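Mandelate racemase/muconate lactonizing enzyme family protein (Roseovarius nubinhibens ISM, PDB 3U4F) binds magnesium in a TIM-barrel domain of the enolase superfamily and probably acts as a hydro-lyase or a related enzyme of the mandelate racemase group. Local coordinates at residues V168-E173 and S208-A213; D250-G255 and V274-P279; P190-E195 and H225-F230. One frame throughout, in Å; residues are numbered along the deposited sequence.

Contact 1: residues V168-E173 and S208-A213. With GAI (guanidine), chain F.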
ATOM      1  N   VAL A 168      22.593   9.294 -13.882  1.00  8.41           N
ATOM      2  CA  VAL A 168      23.171   7.960 -13.711  1.00  8.90           C
ATOM      3  C   VAL A 168      22.862   7.448 -12.298  1.00  8.61           C
ATOM      4  O   VAL A 168      22.212   8.136 -11.518  1.00  8.26           O
ATOM      5  CB  VAL A 168      24.717   7.978 -13.991  1.00  9.43           C
ATOM      6  CG1 VAL A 168      24.974   8.490 -15.385  1.00  9.79           C
ATOM      7  CG2 VAL A 168      25.408   8.820 -12.969  1.00  8.30           C
ATOM      8  N   ARG A 169      23.287   6.233 -11.977  1.00  8.12           N
ATOM      9  CA  ARG A 169      22.923   5.604 -10.720  1.00  8.22           C
ATOM     10  C   ARG A 169      24.111   5.576  -9.750  1.00  8.79           C
ATOM     11  O   ARG A 169      25.239   5.367 -10.173  1.00  9.04           O
ATOM     12  CB  ARG A 169      22.471   4.179 -10.977  1.00  7.42           C
ATOM     13  CG  ARG A 169      21.312   4.081 -11.974  1.00  6.96           C
ATOM     14  CD  ARG A 169      19.994   4.570 -11.327  1.00  9.30           C
ATOM     15  NE  ARG A 169      19.066   5.077 -12.357  1.00  7.53           N
ATOM     16  CZ  ARG A 169      17.832   5.485 -12.100  1.00  7.29           C
ATOM     17  NH1 ARG A 169      17.343   5.357 -10.867  1.00  6.82           N
ATOM     18  NH2 ARG A 169      17.094   6.013 -13.074  1.00  6.76           N
ATOM     19  N   ALA A 170      23.824   5.750  -8.466  1.00  9.35           N
ATOM     20  CA  ALA A 170      24.794   5.562  -7.369  1.00 10.00           C
ATOM     21  C   ALA A 170      24.397   4.362  -6.513  1.00 10.80           C
ATOM     22  O   ALA A 170      23.225   3.993  -6.455  1.00 10.21           O
ATOM     23  CB  ALA A 170      24.825   6.790  -6.490  1.00  9.90           C
ATOM     24  N   GLY A 171      25.374   3.759  -5.837  1.00 11.09           N
ATOM     25  CA  GLY A 171      25.060   2.706  -4.861  1.00 11.77           C
ATOM     26  C   GLY A 171      24.496   1.466  -5.505  1.00 12.29           C
ATOM     27  O   GLY A 171      24.654   1.244  -6.693  1.00 11.99           O
ATOM     28  N   ALA A 172      23.855   0.637  -4.696  1.00 13.25           N
ATOM     29  CA  ALA A 172      23.083  -0.490  -5.201  1.00 13.66           C
ATOM     30  C   ALA A 172      21.625  -0.179  -4.861  1.00 14.07           C
ATOM     31  O   ALA A 172      21.347   0.506  -3.867  1.00 13.65           O
ATOM     32  CB  ALA A 172      23.551  -1.784  -4.532  1.00 13.76           C
ATOM     33  N   GLU A 173      20.692  -0.669  -5.679  1.00 14.35           N
ATOM     34  CA  GLU A 173      19.265  -0.398  -5.471  1.00 14.12           C
ATOM     35  C   GLU A 173      18.809  -0.971  -4.133  1.00 14.26           C
ATOM     36  O   GLU A 173      18.956  -2.166  -3.897  1.00 13.49           O
ATOM     37  CB  GLU A 173      18.469  -1.048  -6.602  1.00 15.23           C
ATOM     38  CG  GLU A 173      16.965  -0.779  -6.558  1.00 17.82           C
ATOM     39  CD  GLU A 173      16.247  -1.523  -7.688  1.00 22.03           C
ATOM     40  OE1 GLU A 173      16.596  -1.296  -8.855  1.00 23.50           O
ATOM     41  OE2 GLU A 173      15.388  -2.378  -7.409  1.00 24.17           O
ATOM     42  N   SER A 208      17.474   4.724  -2.726  1.00  8.07           N
ATOM     43  CA  SER A 208      17.251   4.286  -1.321  1.00  8.20           C
ATOM     44  C   SER A 208      18.396   3.532  -0.680  1.00  9.91           C
ATOM     45  O   SER A 208      18.200   2.800   0.296  1.00  9.88           O
ATOM     46  CB  SER A 208      15.953   3.451  -1.201  1.00  8.35           C
ATOM     47  OG  SER A 208      14.796   4.274  -1.277  1.00  7.01           O
ATOM     48  N   CYS A 209      19.603   3.713  -1.202  1.00 11.15           N
ATOM     49  CA  CYS A 209      20.750   2.909  -0.759  1.00 11.60           C
ATOM     50  C   CYS A 209      21.308   3.283   0.612  1.00 11.99           C
ATOM     51  O   CYS A 209      21.583   2.401   1.434  1.00 12.78           O
ATOM     52  CB  CYS A 209      21.872   3.046  -1.783  1.00 11.23           C
ATOM     53  SG  CYS A 209      23.276   1.962  -1.434  1.00 14.74           S
ATOM     54  N   TYR A 210      21.458   4.592   0.878  1.00 11.65           N
ATOM     55  CA  TYR A 210      22.391   5.040   1.917  1.00 11.01           C
ATOM     56  C   TYR A 210      21.817   5.406   3.281  1.00 11.37           C
ATOM     57  O   TYR A 210      20.713   5.930   3.379  1.00 11.89           O
ATOM     58  CB  TYR A 210      23.175   6.227   1.374  1.00 10.30           C
ATOM     59  CG  TYR A 210      24.027   5.886   0.173  1.00 11.70           C
ATOM     60  CD1 TYR A 210      25.153   5.072   0.307  1.00 11.21           C
ATOM     61  CD2 TYR A 210      23.716   6.377  -1.099  1.00 12.91           C
ATOM     62  CE1 TYR A 210      25.975   4.774  -0.811  1.00 14.95           C
ATOM     63  CE2 TYR A 210      24.504   6.084  -2.201  1.00 15.21           C
ATOM     64  CZ  TYR A 210      25.633   5.293  -2.055  1.00 14.79           C
ATOM     65  OH  TYR A 210      26.417   5.013  -3.143  1.00 16.54           O
ATOM     66  N   ALA A 211      22.589   5.183   4.347  1.00 11.05           N
ATOM     67  CA  ALA A 211      22.303   5.894   5.597  1.00 11.05           C
ATOM     68  C   ALA A 211      22.685   7.378   5.415  1.00 10.75           C
ATOM     69  O   ALA A 211      23.493   7.694   4.539  1.00 10.12           O
ATOM     70  CB  ALA A 211      23.095   5.272   6.754  1.00 11.42           C
ATOM     71  N   PRO A 212      22.117   8.290   6.240  1.00 10.72           N
ATOM     72  CA  PRO A 212      22.360   9.726   6.007  1.00 10.49           C
ATOM     73  C   PRO A 212      23.846  10.144   5.965  1.00 10.95           C
ATOM     74  O   PRO A 212      24.239  10.896   5.082  1.00 10.30           O
ATOM     75  CB  PRO A 212      21.660  10.396   7.185  1.00 10.81           C
ATOM     76  CG  PRO A 212      20.596   9.405   7.636  1.00 11.61           C
ATOM     77  CD  PRO A 212      21.140   8.051   7.326  1.00 11.92           C
ATOM     78  N   ALA A 213      24.677   9.640   6.894  1.00 10.41           N
ATOM     79  CA  ALA A 213      26.080  10.030   6.857  1.00  9.65           C
ATOM     80  C   ALA A 213      26.789   9.560   5.575  1.00  9.77           C
ATOM     81  O   ALA A 213      27.656  10.270   5.039  1.00  9.70           O
ATOM     82  CB  ALA A 213      26.827   9.537   8.112  1.00 10.89           C
TER
HETATM   83  C   GAI F 372      14.258   6.893 -11.360  1.00  9.59           C
HETATM   84  N1  GAI F 372      14.272   6.496 -12.606  1.00  7.01           N
HETATM   85  N2  GAI F 372      14.362   6.054 -10.268  1.00  7.85           N
HETATM   86  N3  GAI F 372      14.083   8.193 -11.068  1.00  7.17           N
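Cys-209 and Tyr-210 pack against Gly-171 and Ala-172 where the loops leaving barrel strands 165-169 and 201-205 run side by side at the active-site end of the enolase-type barrel. With SG anti to the backbone N (chi1 -174°), Cys-209 brings its sulfur to the opposing loop, where Ala-172 N donates to SG over 3.6 Å at an N-H...S angle of 155°. The same sulfur lies 3.9 Å above the Tyr-210 ring plane, over its centre. Gly-171 has a positive phi of 67°, and a CB there would clash, 2.8 Å from Cys-209 SG. Tyr-210 OH sits 3.1 Å from Gly-171 N, but the angle is too poor for a hydrogen bond; that N-H goes to Thr-185 OG1. The methyl of Ala-170 stands at the ring's edge. Arg-169 turns into the ligand pocket, its NH2 2.9 Å from guanidine N1 and its NH1 3.1 Å from N2, close approaches rather than bonds; the ligand's carbon lies at the edge of the Arg-169 guanidinium, in its plane, but the ligand is turned steeply against it. Glu-333 OE2, hydrogen-bonded to the ligand and in a long, weak ion pair with Arg-169 NH2, probably offsets the like charges. With an alanine in place of Arg-169, the guanidine would probably lose the edge it abuts, and Ser-140 O its NE donor. Beside its sulfur, Cys-209 CB comes within 3.3 Å of Ala-172 O.

Contact 2: residues D250-G255 and V274-P279; sequences DIDVTG and VDVVQP
Neighbouring parallel strands of the barrel sheet meet here, with Thr-254 bridged to Val-276 and Gly-255 to Val-277. Backbone evidence for the pairing is Asp-275 N donating to Val-253 O, Gln-278 N to Gly-255 O at 2.9 Å, and a weak bond from Gly-255 N to Val-276 O. On the face shared by Thr-254 and Val-276 the two side chains lie side by side, Thr-254 CG2 being 3.6 Å from Val-276 CB. Thr-254 OG1, held between the backbone N and the carbonyl carbon (chi1 78°), donates to Gln-278 OE1 over 2.6 Å, approaching from above the amide plane, 62° out of it. The strands belong to a beta-alpha-beta unit connected by helix 262-270. Held by Thr-254 OG1, the Gln-278 amide directs NE2 to Glu-231 OE1 in a hydrogen bond, a second-shell link to the magnesium site of Asp-205, Glu-231 and Glu-257. At the other end, Asp-275 OD2 uses its anti lone pair to take the N-H of Val-253, at 2.8 Å and a nearly straight 176°. A water donates to the same OD2 (2.6 Å) and to Ile-251 O (2.7 Å). Asp-275 also belongs to the second magnesium site, with Ser-246 and Leu-249, but its side chain stays about 4 Å (nearest atoms) from the ion, without ligating it in this model; Asp-252 OD1 lies 4.4 Å from Asp-275 OD2, a proximity of like charges that the nearby cation could ease.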
ATOM      1  N   ASP A 250      24.108  21.439   0.054  1.00 13.31           N
ATOM      2  CA  ASP A 250      23.660  22.492  -0.842  1.00 14.02           C
ATOM      3  C   ASP A 250      23.040  21.924  -2.122  1.00 13.36           C
ATOM      4  O   ASP A 250      22.132  22.548  -2.667  1.00 14.09           O
ATOM      5  CB  ASP A 250      24.809  23.417  -1.226  1.00 14.77           C
ATOM      6  CG  ASP A 250      25.358  24.176  -0.040  1.00 19.44           C
ATOM      7  OD1 ASP A 250      24.551  24.673   0.779  1.00 23.51           O
ATOM      8  OD2 ASP A 250      26.592  24.263   0.058  1.00 25.71           O
ATOM      9  N   ILE A 251      23.535  20.791  -2.615  1.00 12.34           N
ATOM     10  CA  ILE A 251      22.949  20.159  -3.820  1.00 11.33           C
ATOM     11  C   ILE A 251      21.467  19.838  -3.534  1.00 11.31           C
ATOM     12  O   ILE A 251      21.125  19.481  -2.403  1.00 10.48           O
ATOM     13  CB  ILE A 251      23.759  18.903  -4.266  1.00 11.29           C
ATOM     14  CG1 ILE A 251      23.223  18.312  -5.596  1.00 11.34           C
ATOM     15  CG2 ILE A 251      23.880  17.879  -3.102  1.00 11.18           C
ATOM     16  CD1 ILE A 251      24.189  17.299  -6.248  1.00 10.68           C
ATOM     17  N   ASP A 252      20.594  20.019  -4.534  1.00 11.12           N
ATOM     18  CA  ASP A 252      19.184  19.635  -4.415  1.00 10.34           C
ATOM     19  C   ASP A 252      19.102  18.139  -4.153  1.00  9.79           C
ATOM     20  O   ASP A 252      19.693  17.335  -4.901  1.00 10.22           O
ATOM     21  CB  ASP A 252      18.399  19.912  -5.714  1.00 10.52           C
ATOM     22  CG  ASP A 252      18.009  21.378  -5.889  1.00 13.35           C
ATOM     23  OD1 ASP A 252      18.038  22.161  -4.913  1.00 14.10           O
ATOM     24  OD2 ASP A 252      17.647  21.733  -7.029  1.00 13.85           O
ATOM     25  N   VAL A 253      18.362  17.793  -3.111  1.00  9.04           N
ATOM     26  CA  VAL A 253      17.996  16.404  -2.784  1.00  8.53           C
ATOM     27  C   VAL A 253      16.512  16.260  -3.164  1.00  8.58           C
ATOM     28  O   VAL A 253      15.680  17.139  -2.876  1.00  8.51           O
ATOM     29  CB  VAL A 253      18.227  16.092  -1.283  1.00  8.07           C
ATOM     30  CG1 VAL A 253      17.592  14.734  -0.848  1.00  9.84           C
ATOM     31  CG2 VAL A 253      19.736  16.119  -0.939  1.00  7.35           C
ATOM     32  N   THR A 254      16.198  15.154  -3.830  1.00  9.17           N
ATOM     33  CA  THR A 254      14.922  15.013  -4.537  1.00  8.75           C
ATOM     34  C   THR A 254      14.344  13.639  -4.206  1.00  9.22           C
ATOM     35  O   THR A 254      15.089  12.712  -3.881  1.00  8.86           O
ATOM     36  CB  THR A 254      15.106  15.211  -6.060  1.00  9.32           C
ATOM     37  OG1 THR A 254      15.646  14.034  -6.663  1.00 10.06           O
ATOM     38  CG2 THR A 254      16.092  16.393  -6.358  1.00  9.16           C
ATOM     39  N   GLY A 255      13.021  13.516  -4.234  1.00  8.64           N
ATOM     40  CA  GLY A 255      12.432  12.186  -4.094  1.00  8.38           C
ATOM     41  C   GLY A 255      10.921  12.211  -4.126  1.00  8.03           C
ATOM     42  O   GLY A 255      10.309  13.284  -4.257  1.00  7.21           O
ATOM     43  N   VAL A 274      12.663  17.219   1.206  1.00  8.60           N
ATOM     44  CA  VAL A 274      13.365  17.270  -0.068  1.00  8.01           C
ATOM     45  C   VAL A 274      13.259  18.688  -0.662  1.00  8.03           C
ATOM     46  O   VAL A 274      12.376  19.460  -0.284  1.00  8.38           O
ATOM     47  CB  VAL A 274      12.832  16.236  -1.127  1.00  8.82           C
ATOM     48  CG1 VAL A 274      13.061  14.794  -0.684  1.00  8.92           C
ATOM     49  CG2 VAL A 274      11.351  16.451  -1.400  1.00  7.27           C
ATOM     50  N   ASP A 275      14.153  18.980  -1.605  1.00  7.25           N
ATOM     51  CA  ASP A 275      14.183  20.261  -2.322  1.00  8.45           C
ATOM     52  C   ASP A 275      13.338  20.263  -3.582  1.00  8.27           C
ATOM     53  O   ASP A 275      12.880  21.322  -4.007  1.00  8.37           O
ATOM     54  CB  ASP A 275      15.623  20.604  -2.675  1.00  7.53           C
ATOM     55  CG  ASP A 275      16.523  20.652  -1.435  1.00  8.04           C
ATOM     56  OD1 ASP A 275      16.303  21.537  -0.554  1.00  9.06           O
ATOM     57  OD2 ASP A 275      17.386  19.762  -1.312  1.00  7.82           O
ATOM     58  N   VAL A 276      13.158  19.084  -4.182  1.00  7.63           N
ATOM     59  CA  VAL A 276      12.351  18.916  -5.398  1.00  8.13           C
ATOM     60  C   VAL A 276      11.477  17.666  -5.165  1.00  8.07           C
ATOM     61  O   VAL A 276      11.996  16.637  -4.750  1.00  8.52           O
ATOM     62  CB  VAL A 276      13.241  18.657  -6.608  1.00  7.64           C
ATOM     63  CG1 VAL A 276      12.400  18.470  -7.888  1.00  8.48           C
ATOM     64  CG2 VAL A 276      14.260  19.793  -6.832  1.00  9.16           C
ATOM     65  N   VAL A 277      10.179  17.755  -5.439  1.00  7.78           N
ATOM     66  CA  VAL A 277       9.306  16.588  -5.283  1.00  7.32           C
ATOM     67  C   VAL A 277       9.144  15.821  -6.603  1.00  6.50           C
ATOM     68  O   VAL A 277       9.095  16.424  -7.689  1.00  5.56           O
ATOM     69  CB  VAL A 277       7.937  16.948  -4.644  1.00  7.89           C
ATOM     70  CG1 VAL A 277       8.149  17.638  -3.294  1.00  7.78           C
ATOM     71  CG2 VAL A 277       7.115  17.877  -5.537  1.00  8.74           C
ATOM     72  N   GLN A 278       9.040  14.498  -6.505  1.00  4.95           N
ATOM     73  CA  GLN A 278       9.077  13.654  -7.696  1.00  6.42           C
ATOM     74  C   GLN A 278       7.958  12.591  -7.698  1.00  6.82           C
ATOM     75  O   GLN A 278       8.235  11.421  -7.763  1.00  7.10           O
ATOM     76  CB  GLN A 278      10.440  12.965  -7.828  1.00  6.16           C
ATOM     77  CG  GLN A 278      11.567  13.974  -7.942  1.00  7.00           C
ATOM     78  CD  GLN A 278      12.853  13.287  -8.251  1.00 10.52           C
ATOM     79  OE1 GLN A 278      13.465  12.721  -7.358  1.00  8.82           O
ATOM     80  NE2 GLN A 278      13.282  13.325  -9.524  1.00  8.30           N
ATOM     81  N   PRO A 279       6.698  13.024  -7.720  1.00  7.58           N
ATOM     82  CA  PRO A 279       5.604  12.038  -7.874  1.00  7.43           C
ATOM     83  C   PRO A 279       5.699  11.278  -9.221  1.00  7.39           C
ATOM     84  O   PRO A 279       6.272  11.785 -10.193  1.00  6.21           O
ATOM     85  CB  PRO A 279       4.344  12.912  -7.850  1.00  7.57           C
ATOM     86  CG  PRO A 279       4.810  14.263  -8.324  1.00  8.86           C
ATOM     87  CD  PRO A 279       6.200  14.406  -7.703  1.00  7.98           C
TER
HETATM   88  O   HOH W   1      19.702  19.871  -0.198  1.00 13.25           O

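Contact 3: residues P190-E195 and H225-F230; sequences PTMRRE and HGFSHF
A Schellman motif ends helix 212-224, with Gly-226, of positive phi, as its C-prime residue: Phe-227 N bonds to Leu-222 O and Gly-226 N to Gln-223 O. Arg-193 of the preceding helix grips the carbonyls of this turn. The arginine leaves its helix with CG opposite the backbone N (chi1 179°), then bends at chi2 and chi3 to curl round His-225 O. NE donates to that oxygen over 2.9 Å at 166°, the acceptor lying in the guanidinium plane; NH2 reaches Gly-226 O at 2.9 Å, coming from above the carbonyl plane. NH1 donates hydrogen bonds to Gly-197 O and Ala-200 O, tying the group also to the loop after its own helix. One helical turn earlier, Pro-190 lies over a face of the His-225 imidazole: its CA is 3.9 Å from the ring centroid and 26° off the normal, a CH-pi contact, while Pro-190 CB is 3.5 Å from His-225 NE2. A hydrogen bond from His-225 ND1 to Leu-221 O helps fix the ring's rotation. Deeper in, CB of Met-192, a selenomethionine, touches Phe-227 CZ at 4.0 Å. Helix 184-196 thus packs on the turn leading from helix 212-224 into strand 229-231, a helix-to-strand connection of a beta/alpha barrel.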
ATOM      1  N   PRO A 190      33.244  11.521 -10.660  1.00 16.51           N
ATOM      2  CA  PRO A 190      34.257  12.291 -11.393  1.00 17.36           C
ATOM      3  C   PRO A 190      34.294  11.957 -12.889  1.00 17.83           C
ATOM      4  O   PRO A 190      34.581  12.842 -13.705  1.00 18.39           O
ATOM      5  CB  PRO A 190      35.582  11.878 -10.704  1.00 17.53           C
ATOM      6  CG  PRO A 190      35.307  10.498 -10.173  1.00 17.66           C
ATOM      7  CD  PRO A 190      33.883  10.678  -9.626  1.00 16.95           C
ATOM      8  N   THR A 191      33.981  10.711 -13.243  1.00 17.57           N
ATOM      9  CA  THR A 191      33.996  10.273 -14.650  1.00 18.46           C
ATOM     10  C   THR A 191      32.968  10.990 -15.527  1.00 17.75           C
ATOM     11  O   THR A 191      33.274  11.402 -16.661  1.00 16.67           O
ATOM     12  CB  THR A 191      33.781   8.770 -14.775  1.00 18.69           C
ATOM     13  OG1 THR A 191      34.911   8.087 -14.243  1.00 20.09           O
ATOM     14  CG2 THR A 191      33.604   8.361 -16.229  1.00 20.52           C
HETATM   15  N   MSE A 192      31.751  11.139 -15.012  1.00 17.22           N
HETATM   16  CA  MSE A 192      30.730  11.881 -15.750  1.00 17.48           C
HETATM   17  C   MSE A 192      31.104  13.346 -15.949  1.00 16.54           C
HETATM   18  O   MSE A 192      30.923  13.878 -17.024  1.00 15.67           O
HETATM   19  CB  MSE A 192      29.360  11.777 -15.076  1.00 17.41           C
HETATM   20  CG  MSE A 192      28.781  10.351 -15.074  1.00 20.40           C
HETATM   21 SE   MSE A 192      28.594   9.553 -16.869  1.00 36.08          SE
HETATM   22  CE  MSE A 192      27.376  10.831 -17.659  1.00 28.69           C
ATOM     23  N   ARG A 193      31.600  14.005 -14.919  1.00 16.94           N
ATOM     24  CA  ARG A 193      31.943  15.403 -15.069  1.00 17.03           C
ATOM     25  C   ARG A 193      33.124  15.592 -16.030  1.00 18.51           C
ATOM     26  O   ARG A 193      33.123  16.522 -16.845  1.00 17.07           O
ATOM     27  CB  ARG A 193      32.233  16.063 -13.728  1.00 17.02           C
ATOM     28  CG  ARG A 193      32.644  17.562 -13.812  1.00 17.92           C
ATOM     29  CD  ARG A 193      31.630  18.453 -14.600  1.00 18.38           C
ATOM     30  NE  ARG A 193      30.298  18.525 -13.978  1.00 17.11           N
ATOM     31  CZ  ARG A 193      29.160  18.850 -14.609  1.00 18.46           C
ATOM     32  NH1 ARG A 193      29.151  19.115 -15.917  1.00 15.36           N
ATOM     33  NH2 ARG A 193      28.019  18.901 -13.929  1.00 17.17           N
ATOM     34  N   ARG A 194      34.117  14.711 -15.920  1.00 19.92           N
ATOM     35  CA  ARG A 194      35.287  14.792 -16.788  1.00 21.33           C
ATOM     36  C   ARG A 194      34.839  14.607 -18.234  1.00 21.49           C
ATOM     37  O   ARG A 194      35.059  15.486 -19.081  1.00 21.42           O
ATOM     38  CB  ARG A 194      36.346  13.753 -16.402  1.00 21.92           C
ATOM     39  CG  ARG A 194      37.524  13.678 -17.401  1.00 22.83           C
ATOM     40  CD  ARG A 194      38.539  12.613 -17.023  1.00 27.19           C
ATOM     41  NE  ARG A 194      38.067  11.257 -17.342  1.00 31.31           N
ATOM     42  CZ  ARG A 194      37.770  10.330 -16.429  1.00 31.60           C
ATOM     43  NH1 ARG A 194      37.911  10.598 -15.131  1.00 30.22           N
ATOM     44  NH2 ARG A 194      37.352   9.124 -16.811  1.00 30.63           N
ATOM     45  N   GLU A 195      34.172  13.489 -18.496  1.00 21.50           N
ATOM     46  CA  GLU A 195      33.821  13.092 -19.856  1.00 22.14           C
ATOM     47  C   GLU A 195      32.732  13.935 -20.522  1.00 22.20           C
ATOM     48  O   GLU A 195      32.756  14.130 -21.741  1.00 21.45           O
ATOM     49  CB  GLU A 195      33.483  11.592 -19.912  1.00 22.30           C
ATOM     50  CG  GLU A 195      34.636  10.646 -19.507  1.00 23.36           C
ATOM     51  CD  GLU A 195      35.828  10.673 -20.482  1.00 27.30           C
ATOM     52  OE1 GLU A 195      35.599  10.733 -21.710  1.00 26.42           O
ATOM     53  OE2 GLU A 195      36.996  10.612 -20.017  1.00 29.09           O
ATOM     54  N   HIS A 225      32.037  17.862  -7.823  1.00 16.59           N
ATOM     55  CA  HIS A 225      32.008  17.654  -9.268  1.00 16.73           C
ATOM     56  C   HIS A 225      30.832  18.288  -9.988  1.00 16.03           C
ATOM     57  O   HIS A 225      30.570  17.980 -11.131  1.00 16.57           O
ATOM     58  CB  HIS A 225      32.175  16.171  -9.611  1.00 17.24           C
ATOM     59  CG  HIS A 225      33.541  15.648  -9.272  1.00 20.71           C
ATOM     60  ND1 HIS A 225      33.870  15.197  -8.012  1.00 24.51           N
ATOM     61  CD2 HIS A 225      34.673  15.562 -10.010  1.00 20.88           C
ATOM     62  CE1 HIS A 225      35.140  14.826  -7.996  1.00 23.83           C
ATOM     63  NE2 HIS A 225      35.649  15.031  -9.198  1.00 24.05           N
ATOM     64  N   GLY A 226      30.158  19.215  -9.325  1.00 15.74           N
ATOM     65  CA  GLY A 226      29.154  20.014  -9.990  1.00 15.22           C
ATOM     66  C   GLY A 226      27.879  19.282 -10.392  1.00 14.10           C
ATOM     67  O   GLY A 226      27.161  19.751 -11.282  1.00 14.77           O
ATOM     68  N   PHE A 227      27.571  18.160  -9.738  1.00 12.78           N
ATOM     69  CA  PHE A 227      26.222  17.591  -9.884  1.00 11.33           C
ATOM     70  C   PHE A 227      25.162  18.531  -9.304  1.00 10.97           C
ATOM     71  O   PHE A 227      25.428  19.318  -8.373  1.00 10.74           O
ATOM     72  CB  PHE A 227      26.119  16.198  -9.251  1.00 11.62           C
ATOM     73  CG  PHE A 227      26.639  15.082 -10.113  1.00 10.80           C
ATOM     74  CD1 PHE A 227      27.997  15.022 -10.505  1.00 11.54           C
ATOM     75  CD2 PHE A 227      25.782  14.041 -10.490  1.00  9.96           C
ATOM     76  CE1 PHE A 227      28.483  13.940 -11.267  1.00 11.55           C
ATOM     77  CE2 PHE A 227      26.244  12.967 -11.262  1.00  8.13           C
ATOM     78  CZ  PHE A 227      27.597  12.911 -11.646  1.00 12.24           C
ATOM     79  N   SER A 228      23.942  18.465  -9.842  1.00  9.53           N
ATOM     80  CA  SER A 228      22.905  19.409  -9.442  1.00 10.03           C
ATOM     81  C   SER A 228      21.608  18.787  -8.906  1.00  9.09           C
ATOM     82  O   SER A 228      20.643  19.521  -8.622  1.00  8.71           O
ATOM     83  CB  SER A 228      22.580  20.370 -10.600  1.00 10.79           C
ATOM     84  OG  SER A 228      22.405  19.621 -11.808  1.00 10.56           O
ATOM     85  N   HIS A 229      21.612  17.456  -8.716  1.00  8.15           N
ATOM     86  CA  HIS A 229      20.372  16.724  -8.391  1.00  7.21           C
ATOM     87  C   HIS A 229      20.809  15.384  -7.780  1.00  6.15           C
ATOM     88  O   HIS A 229      21.510  14.605  -8.428  1.00  6.76           O
ATOM     89  CB  HIS A 229      19.597  16.545  -9.721  1.00  7.08           C
ATOM     90  CG  HIS A 229      18.391  15.656  -9.655  1.00  8.20           C
ATOM     91  ND1 HIS A 229      17.123  16.109  -9.956  1.00  9.98           N
ATOM     92  CD2 HIS A 229      18.263  14.334  -9.384  1.00  8.87           C
ATOM     93  CE1 HIS A 229      16.262  15.108  -9.867  1.00  8.36           C
ATOM     94  NE2 HIS A 229      16.930  14.020  -9.521  1.00  9.59           N
ATOM     95  N   PHE A 230      20.401  15.141  -6.545  1.00  6.31           N
ATOM     96  CA  PHE A 230      20.778  13.934  -5.789  1.00  5.63           C
ATOM     97  C   PHE A 230      19.473  13.298  -5.316  1.00  6.03           C
ATOM     98  O   PHE A 230      18.831  13.756  -4.351  1.00  7.31           O
ATOM     99  CB  PHE A 230      21.656  14.386  -4.608  1.00  5.69           C
ATOM    100  CG  PHE A 230      22.218  13.270  -3.764  1.00  6.46           C
ATOM    101  CD1 PHE A 230      22.247  11.958  -4.211  1.00  7.41           C
ATOM    102  CD2 PHE A 230      22.791  13.580  -2.537  1.00  8.39           C
ATOM    103  CE1 PHE A 230      22.815  10.939  -3.414  1.00  9.17           C
ATOM    104  CE2 PHE A 230      23.370  12.566  -1.731  1.00  8.67           C
ATOM    105  CZ  PHE A 230      23.382  11.271  -2.169  1.00  8.45           C
TER

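Contacts 1 and 2 are buried, whereas contact 3 is partly exposed, and its centre lies farthest from that of the chain. All three reach the same barrel sheet. Contact 2 pairs strands by backbone bonds; contact 1 joins loops beyond the strands through a thiol and a phenol beside the guanidine pocket; contact 3 binds helix to turn through guanidinium hydrogen bonds and a proline's CH-pi contact on an imidazole face. Contacts 1 and 3 alternate along the chain and meet where Val-168 CG1 packs 4.1 Å from Met-192 CE. Contact 2 adjoins contact 3 through neighbouring strands, Phe-230 N lying 2.8 Å from Asp-252 O, a probable hydrogen bond. Contacts 1 and 2 stay about 8 Å apart at their nearest atoms.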